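Local coordinates for alkaline serine protease (Pseudoalteromonas sp., PDB 1V6C), which probably hydrolyses peptide bonds as a subtilisin-like alkaline serine endopeptidase of the subtilase family, at residues Leu153-Gly158 with Tyr167-Asp172; Gln195-Gly200 with Thr414-Ile419. One frame throughout, in Å; residues are numbered along the deposited sequence.

Contact 1 (Leu153-Gly158 with Tyr167-Asp172); sequences LIAAAG and YPASYD. With CA (calcium ion), chain E.
The methyl of Ala155 packs on Pro168 and Ala169, and the Ala169 methyl meets the Ala156 carbonyl, in a small, buried, mainly apolar contact. It sits where strand 152-156, an inner parallel strand of the main sheet, runs out into a loop. The second segment belongs to the loop that returns to strand 174-180. The methyl of Ala155 points at this loop. Its CB lies 3.8 Å from Ala169 CB, and on another side it meets Pro168 CG at 4.0 Å. The Ala169 methyl reaches further along the strand and presses on the next carbonyl, with CB 3.2 Å from Ala156 O. Water 1 links the backbones. It donates to Ala156 O at 2.8 Å and accepts from Ala169 N, so both buried polar atoms are satisfied. The loop is shaped by a cis peptide bond before Pro168 and by a type I turn from Pro168 to Tyr171. Tyr171 N closes that turn on Pro168 O at 3.1 Å. Ala169 O and Tyr171 O, from this turn, both bind one calcium ion, Ala169 O at 2.4 Å. Val174 O, Gln195 OE1 and water 2 complete the site. One face of the Tyr171 ring takes Tyr167 CD1 over its centre, 3.5 Å above the plane. The Tyr171 hydroxyl bonds to Glu139 and Thr136. At the strand end, Ala156 touches bound phenylmethanesulfonic acid. A cis-proline loop with paired carbonyls on a cation, packed behind an Ala-Ala-Ala-Gly strand end, is characteristic of the subtilisin fold. As in subtilisins, this strand end probably helps to line the S1 pocket, and the loop carries what probably corresponds to their weak cation site.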
loop_
_atom_site.group_PDB
_atom_site.type_symbol
_atom_site.label_atom_id
_atom_site.label_comp_id
_atom_site.label_asym_id
_atom_site.label_seq_id
_atom_site.Cartn_x
_atom_site.Cartn_y
_atom_site.Cartn_z
ATOM N N LEU A 153 -15.261 -12.262 -0.806
ATOM C CA LEU A 153 -14.774 -11.572 0.385
ATOM C C LEU A 153 -13.251 -11.589 0.417
ATOM O O LEU A 153 -12.631 -12.640 0.247
ATOM C CB LEU A 153 -15.325 -12.256 1.639
ATOM C CG LEU A 153 -16.838 -12.496 1.635
ATOM C CD1 LEU A 153 -17.232 -13.293 2.872
ATOM C CD2 LEU A 153 -17.573 -11.153 1.589
ATOM N N ILE A 154 -12.651 -10.427 0.649
ATOM C CA ILE A 154 -11.200 -10.307 0.676
ATOM C C ILE A 154 -10.769 -9.437 1.859
ATOM O O ILE A 154 -11.338 -8.373 2.093
ATOM C CB ILE A 154 -10.696 -9.692 -0.653
ATOM C CG1 ILE A 154 -11.099 -10.604 -1.819
ATOM C CG2 ILE A 154 -9.192 -9.503 -0.618
ATOM C CD1 ILE A 154 -10.847 -10.006 -3.195
ATOM N N ALA A 155 -9.767 -9.896 2.602
ATOM C CA ALA A 155 -9.294 -9.154 3.768
ATOM C C ALA A 155 -7.788 -9.249 3.984
ATOM O O ALA A 155 -7.121 -10.138 3.447
ATOM C CB ALA A 155 -10.032 -9.636 5.015
ATOM N N ALA A 156 -7.265 -8.324 4.786
ATOM C CA ALA A 156 -5.836 -8.248 5.090
ATOM C C ALA A 156 -5.404 -9.242 6.169
ATOM O O ALA A 156 -6.097 -9.420 7.167
ATOM C CB ALA A 156 -5.483 -6.831 5.523
ATOM N N ALA A 157 -4.239 -9.859 5.972
ATOM C CA ALA A 157 -3.717 -10.843 6.917
ATOM C C ALA A 157 -3.241 -10.244 8.242
ATOM O O ALA A 157 -3.185 -10.943 9.250
ATOM C CB ALA A 157 -2.581 -11.631 6.272
ATOM N N GLY A 158 -2.894 -8.961 8.241
ATOM C CA GLY A 158 -2.428 -8.323 9.463
ATOM C C GLY A 158 -0.945 -7.987 9.433
ATOM O O GLY A 158 -0.176 -8.627 8.717
ATOM N N TYR A 167 -8.904 -11.962 11.765
ATOM C CA TYR A 167 -10.220 -12.203 11.186
ATOM C C TYR A 167 -10.784 -10.864 10.733
ATOM O O TYR A 167 -10.522 -9.836 11.358
ATOM C CB TYR A 167 -11.120 -12.872 12.231
ATOM C CG TYR A 167 -10.592 -14.237 12.629
ATOM C CD1 TYR A 167 -10.942 -15.379 11.908
ATOM C CD2 TYR A 167 -9.672 -14.373 13.669
ATOM C CE1 TYR A 167 -10.380 -16.630 12.209
ATOM C CE2 TYR A 167 -9.104 -15.623 13.978
ATOM C CZ TYR A 167 -9.463 -16.741 13.241
ATOM O OH TYR A 167 -8.884 -17.969 13.519
ATOM N N PRO A 168 -11.620 -10.860 9.684
ATOM C CA PRO A 168 -12.123 -11.968 8.861
ATOM C C PRO A 168 -11.196 -12.710 7.886
ATOM O O PRO A 168 -11.587 -13.743 7.343
ATOM C CB PRO A 168 -13.297 -11.324 8.136
ATOM C CG PRO A 168 -12.762 -9.954 7.853
ATOM C CD PRO A 168 -12.125 -9.569 9.176
ATOM N N ALA A 169 -9.990 -12.206 7.657
ATOM C CA ALA A 169 -9.079 -12.854 6.713
ATOM C C ALA A 169 -8.898 -14.357 6.924
ATOM O O ALA A 169 -8.816 -15.118 5.960
ATOM C CB ALA A 169 -7.717 -12.169 6.747
ATOM N N SER A 170 -8.849 -14.788 8.180
ATOM C CA SER A 170 -8.617 -16.199 8.469
ATOM C C SER A 170 -9.798 -17.157 8.413
ATOM O O SER A 170 -9.651 -18.337 8.750
ATOM C CB SER A 170 -7.891 -16.324 9.806
ATOM O OG SER A 170 -6.652 -15.637 9.728
ATOM N N TYR A 171 -10.966 -16.668 8.000
ATOM C CA TYR A 171 -12.127 -17.544 7.840
ATOM C C TYR A 171 -11.956 -18.157 6.446
ATOM O O TYR A 171 -11.368 -17.529 5.564
ATOM C CB TYR A 171 -13.436 -16.749 7.887
ATOM C CG TYR A 171 -13.830 -16.256 9.260
ATOM C CD1 TYR A 171 -14.153 -14.918 9.473
ATOM C CD2 TYR A 171 -13.904 -17.131 10.341
ATOM C CE1 TYR A 171 -14.538 -14.462 10.728
ATOM C CE2 TYR A 171 -14.289 -16.686 11.599
ATOM C CZ TYR A 171 -14.605 -15.351 11.787
ATOM O OH TYR A 171 -14.982 -14.905 13.031
ATOM N N ASP A 172 -12.462 -19.368 6.233
ATOM C CA ASP A 172 -12.314 -20.009 4.926
ATOM C C ASP A 172 -13.072 -19.324 3.789
ATOM O O ASP A 172 -12.736 -19.503 2.618
ATOM C CB ASP A 172 -12.745 -21.475 5.002
ATOM C CG ASP A 172 -11.770 -22.326 5.794
ATOM O OD1 ASP A 172 -10.564 -22.293 5.474
ATOM O OD2 ASP A 172 -12.208 -23.027 6.725
HETATM CA CA CA E . -9.319 -17.052 4.647
HETATM O O HOH W 1 -8.550 -9.646 8.517
HETATM O O HOH W 2 -7.646 -17.384 3.012
#

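Contact 2 (Gln195-Gly200 with Thr414-Ile419); sequences QVEISG and TGYGMI. With CA (calcium ion), chain E.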
loop_
_atom_site.group_PDB
_atom_site.type_symbol
_atom_site.label_atom_id
_atom_site.label_comp_id
_atom_site.label_asym_id
_atom_site.label_seq_id
_atom_site.Cartn_x
_atom_site.Cartn_y
_atom_site.Cartn_z
ATOM N N GLN A 195 -3.636 -19.718 6.292
ATOM C CA GLN A 195 -4.802 -19.121 5.648
ATOM C C GLN A 195 -4.331 -18.152 4.559
ATOM O O GLN A 195 -5.044 -17.933 3.582
ATOM C CB GLN A 195 -5.668 -18.363 6.660
ATOM C CG GLN A 195 -6.662 -19.219 7.447
ATOM C CD GLN A 195 -7.831 -19.720 6.602
ATOM O OE1 GLN A 195 -8.360 -18.998 5.759
ATOM N NE2 GLN A 195 -8.253 -20.956 6.851
ATOM N N VAL A 196 -3.142 -17.569 4.727
ATOM C CA VAL A 196 -2.614 -16.638 3.721
ATOM C C VAL A 196 -2.814 -17.305 2.363
ATOM O O VAL A 196 -2.338 -18.419 2.115
ATOM C CB VAL A 196 -1.119 -16.320 3.957
ATOM C CG1 VAL A 196 -0.571 -15.490 2.799
ATOM C CG2 VAL A 196 -0.962 -15.536 5.254
ATOM N N GLU A 197 -3.520 -16.608 1.483
ATOM C CA GLU A 197 -3.881 -17.157 0.183
ATOM C C GLU A 197 -3.209 -16.541 -1.033
ATOM O O GLU A 197 -2.946 -17.229 -2.021
ATOM C CB GLU A 197 -5.396 -17.033 0.038
ATOM C CG GLU A 197 -6.049 -18.005 -0.912
ATOM C CD GLU A 197 -7.552 -18.024 -0.733
ATOM O OE1 GLU A 197 -8.005 -18.074 0.431
ATOM O OE2 GLU A 197 -8.282 -17.997 -1.745
ATOM N N ILE A 198 -2.935 -15.246 -0.969
ATOM C CA ILE A 198 -2.333 -14.568 -2.106
ATOM C C ILE A 198 -1.622 -13.310 -1.621
ATOM O O ILE A 198 -1.876 -12.835 -0.511
ATOM C CB ILE A 198 -3.436 -14.224 -3.139
ATOM C CG1 ILE A 198 -2.817 -13.850 -4.488
ATOM C CG2 ILE A 198 -4.315 -13.097 -2.606
ATOM C CD1 ILE A 198 -3.822 -13.879 -5.632
ATOM N N SER A 199 -0.736 -12.774 -2.453
ATOM C CA SER A 199 0.026 -11.585 -2.089
ATOM C C SER A 199 -0.236 -10.393 -3.005
ATOM O O SER A 199 -0.607 -10.549 -4.166
ATOM C CB SER A 199 1.524 -11.905 -2.112
ATOM O OG SER A 199 1.846 -12.965 -1.228
ATOM N N GLY A 200 -0.029 -9.200 -2.457
ATOM C CA GLY A 200 -0.208 -7.982 -3.220
ATOM C C GLY A 200 0.799 -6.951 -2.753
ATOM O O GLY A 200 1.410 -7.123 -1.695
ATOM N N THR A 414 3.576 -15.939 1.546
ATOM C CA THR A 414 2.998 -15.333 0.350
ATOM C C THR A 414 1.802 -16.056 -0.265
ATOM O O THR A 414 1.285 -15.629 -1.298
ATOM C CB THR A 414 4.075 -15.193 -0.735
ATOM O OG1 THR A 414 4.570 -16.494 -1.079
ATOM C CG2 THR A 414 5.236 -14.350 -0.227
ATOM N N GLY A 415 1.358 -17.143 0.359
ATOM C CA GLY A 415 0.230 -17.877 -0.187
ATOM C C GLY A 415 0.598 -18.432 -1.550
ATOM O O GLY A 415 1.705 -18.942 -1.730
ATOM N N TYR A 416 -0.312 -18.334 -2.515
ATOM C CA TYR A 416 -0.025 -18.843 -3.854
ATOM C C TYR A 416 0.914 -17.935 -4.640
ATOM O O TYR A 416 1.417 -18.316 -5.701
ATOM C CB TYR A 416 -1.324 -19.058 -4.629
ATOM C CG TYR A 416 -2.096 -20.262 -4.143
ATOM C CD1 TYR A 416 -1.564 -21.549 -4.262
ATOM C CD2 TYR A 416 -3.335 -20.116 -3.520
ATOM C CE1 TYR A 416 -2.246 -22.659 -3.768
ATOM C CE2 TYR A 416 -4.023 -21.220 -3.020
ATOM C CZ TYR A 416 -3.473 -22.485 -3.146
ATOM O OH TYR A 416 -4.141 -23.575 -2.632
ATOM N N GLY A 417 1.148 -16.736 -4.120
ATOM C CA GLY A 417 2.049 -15.815 -4.792
ATOM C C GLY A 417 1.455 -14.467 -5.143
ATOM O O GLY A 417 0.394 -14.090 -4.647
ATOM N N MET A 418 2.153 -13.742 -6.013
ATOM C CA MET A 418 1.725 -12.417 -6.444
ATOM C C MET A 418 0.552 -12.492 -7.409
ATOM O O MET A 418 0.621 -13.181 -8.424
ATOM C CB MET A 418 2.886 -11.690 -7.126
ATOM C CG MET A 418 2.561 -10.255 -7.489
ATOM S SD MET A 418 2.264 -9.283 -6.010
ATOM C CE MET A 418 3.354 -7.865 -6.304
ATOM N N ILE A 419 -0.523 -11.778 -7.092
ATOM C CA ILE A 419 -1.705 -11.766 -7.945
ATOM C C ILE A 419 -1.309 -11.319 -9.352
ATOM O O ILE A 419 -0.448 -10.455 -9.519
ATOM C CB ILE A 419 -2.795 -10.828 -7.369
ATOM C CG1 ILE A 419 -4.090 -10.978 -8.168
ATOM C CG2 ILE A 419 -2.304 -9.385 -7.380
ATOM C CD1 ILE A 419 -5.315 -10.471 -7.442
HETATM CA CA CA E . -9.319 -17.052 4.647
HETATM O O HOH W 2 -7.646 -17.384 3.012
#
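Ser199 is gripped through its backbone and side chain by the turn Thr414-Gly417 and the residues after it. Ser199 N donates to Gly417 O at 2.8 Å, and Ile419 N returns a bond to Ser199 O at 3.2 Å. These two bonds make a single parallel bridge between Ser199 and Met418. Tyr416 N adds a nearly straight bond to Glu197 O (2.9 Å, 175° at the hydrogen). Ser199 OG donates to Thr414 O at 2.7 Å. Gly417 N, closing the type II' turn, reaches the same oxygen from the other face of the carbonyl plane. Without the hydroxyl, as with an alanine here, Thr414 O would probably have one donor fewer and the turn would be tied to the strand less firmly. Gly415 has a positive phi and lies over the Glu197-Ile198 peptide, where a CB would clash. The Ile198 side chain can be followed outward. Its CB sits 4.1 Å from Gly417 O. CG1, anti to the backbone N (chi1 -165°), comes to 3.2 Å from that oxygen. The chain stays extended, and CD1 ends 3.7 Å from Ile419 CB, the two isoleucines crossing at a slant. Glu197 reaches a different partner, Arg395, in a salt bridge. The turn thus lies along the outer edge of strand 196-201, whose other edge pairs with strand 174-180, while Val375 of helix 368-385 touches both isoleucines and Leu398 of helix 391-401 touches Ile419.

Contacts 1 and 2 have centres 12 Å apart and share one calcium ion and water 2. Gln195 is the direct link. Its OE1 binds the ion at 2.4 Å, and its NE2 lies 3.0 Å from Asp172 OD1, a probable hydrogen bond. Water 2, on the metal, donates to Gln195 O and to Glu197 OE1, so the loop of contact 1 is tied to Gln195-Gly200. Both contacts reach the same sheet through strands 152-156 and 196-201, with strand 174-180 between them. Between nearest atoms, the bound phenylmethanesulfonic acid is about 3 Å from the Ala156 side chain but about 12 Å from that of Val196. It probably marks the active site, bordered by contact 1, with contact 2 farther off.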